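Local coordinates for extracellular solute-binding protein, family 7 (Colwellia psychrerythraea, PDB 4PET) that binds pyruvate together with a calcium ion, probably as the periplasmic solute-binding component of a TRAP transport system, at residues V282-A285 against S286-K289. Numbering follows the deposited sequence.
Sequences VNLA and SLKK
Leu284 lays its CD1 methyl against CD2 of Leu287, 3.8 Å away, the two branched ends crossing at a slant one turn apart near the C-terminal end of the long α-helix 255-290. Both leucines turn CG anti to their own backbone N, and with this shared setting the two methyls meet on the same side of the helix. The pair is buried between two different surroundings: Leu287 rests on Leu219 of a loop in the same chain, while Leu284 packs on Leu345 of the second subunit. Val282 and Ala285 both reach Gln338 of that subunit, so this part of the helix contributes to the dimer interface. Backbone i to i+4 bonds run through the turn, the first of them weak. Leu287 N reaches Asn283 O at 2.9 Å with an N-H...O angle of 161°, and Lys288 N binds Leu284 O at 3.0 Å; the weak bond runs from Ser286 N to Val282 O, at 3.4 Å. Lys289 N also bonds to Ser286 O, three residues back, at 2.9 Å. The polar side chains find partners beyond the turn: Asn283 ND2 donates to Pro215 O, tying the helix to the polypeptide that follows the calcium ligand Trp212, and Ser286 OG hydrogen-bonds Asp290 OD2 one turn on. In Lys288, chi1 of -65° sets CG beside the backbone N and anti to the carbonyl carbon, which brings the start of the chain up to the preceding turn. CG lies just beyond the carbonyl oxygen of Leu284 and CD off to its side, 3.1 and 3.5 Å from Leu284 O.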
loop_
_atom_site.group_PDB
_atom_site.type_symbol
_atom_site.label_atom_id
_atom_site.label_comp_id
_atom_site.label_asym_id
_atom_site.label_seq_id
_atom_site.Cartn_x
_atom_site.Cartn_y
_atom_site.Cartn_z
ATOM N N VAL A 282 -11.758 5.093 -11.089
ATOM C CA VAL A 282 -12.763 4.845 -12.101
ATOM C C VAL A 282 -13.975 5.732 -11.810
ATOM O O VAL A 282 -14.549 6.361 -12.715
ATOM C CB VAL A 282 -13.219 3.375 -12.113
ATOM C CG1 VAL A 282 -14.385 3.203 -13.068
ATOM C CG2 VAL A 282 -12.062 2.433 -12.508
ATOM N N ASN A 283 -14.331 5.815 -10.540
ATOM C CA ASN A 283 -15.537 6.525 -10.163
ATOM C C ASN A 283 -15.336 8.014 -10.111
ATOM O O ASN A 283 -16.261 8.762 -10.450
ATOM C CB ASN A 283 -16.099 5.982 -8.865
ATOM C CG ASN A 283 -16.664 4.609 -9.044
ATOM O OD1 ASN A 283 -16.854 4.150 -10.179
ATOM N ND2 ASN A 283 -16.928 3.924 -7.937
ATOM N N LEU A 284 -14.125 8.453 -9.747
ATOM C CA LEU A 284 -13.839 9.883 -9.799
ATOM C C LEU A 284 -13.899 10.389 -11.249
ATOM O O LEU A 284 -14.363 11.502 -11.506
ATOM C CB LEU A 284 -12.478 10.204 -9.166
ATOM C CG LEU A 284 -12.063 11.683 -9.195
ATOM C CD1 LEU A 284 -13.012 12.591 -8.336
ATOM C CD2 LEU A 284 -10.631 11.786 -8.706
ATOM N N ALA A 285 -13.444 9.573 -12.194
ATOM C CA ALA A 285 -13.470 9.999 -13.599
ATOM C C ALA A 285 -14.911 10.276 -14.022
ATOM O O ALA A 285 -15.169 11.230 -14.749
ATOM C CB ALA A 285 -12.843 8.941 -14.514
ATOM N N SER A 286 -15.838 9.427 -13.553
ATOM C CA SER A 286 -17.255 9.560 -13.901
ATOM C C SER A 286 -17.879 10.756 -13.175
ATOM O O SER A 286 -18.693 11.473 -13.725
ATOM C CB SER A 286 -18.029 8.273 -13.548
ATOM O OG SER A 286 -19.437 8.442 -13.757
ATOM N N LEU A 287 -17.507 10.926 -11.917
ATOM C CA LEU A 287 -17.953 12.046 -11.106
ATOM C C LEU A 287 -17.603 13.366 -11.766
ATOM O O LEU A 287 -18.365 14.310 -11.697
ATOM C CB LEU A 287 -17.251 11.947 -9.757
ATOM C CG LEU A 287 -17.562 12.877 -8.600
ATOM C CD1 LEU A 287 -19.069 12.862 -8.302
ATOM C CD2 LEU A 287 -16.726 12.431 -7.367
ATOM N N LYS A 288 -16.428 13.424 -12.385
ATOM C CA LYS A 288 -15.967 14.644 -13.017
ATOM C C LYS A 288 -16.793 14.965 -14.271
ATOM O O LYS A 288 -16.704 16.061 -14.818
ATOM C CB LYS A 288 -14.493 14.524 -13.414
ATOM C CG LYS A 288 -13.513 14.376 -12.255
ATOM C CD LYS A 288 -12.159 13.923 -12.806
ATOM C CE LYS A 288 -11.002 14.830 -12.389
ATOM N NZ LYS A 288 -9.786 14.592 -13.236
ATOM N N LYS A 289 -17.575 13.995 -14.728
ATOM C CA LYS A 289 -18.207 14.103 -16.035
ATOM C C LYS A 289 -19.741 13.939 -16.009
ATOM O O LYS A 289 -20.435 14.470 -16.863
ATOM C CB LYS A 289 -17.558 13.067 -16.968
ATOM C CG LYS A 289 -18.349 12.771 -18.207
ATOM C CD LYS A 289 -17.755 11.623 -19.012
ATOM C CE LYS A 289 -18.363 11.583 -20.425
ATOM N NZ LYS A 289 -19.853 11.732 -20.421
#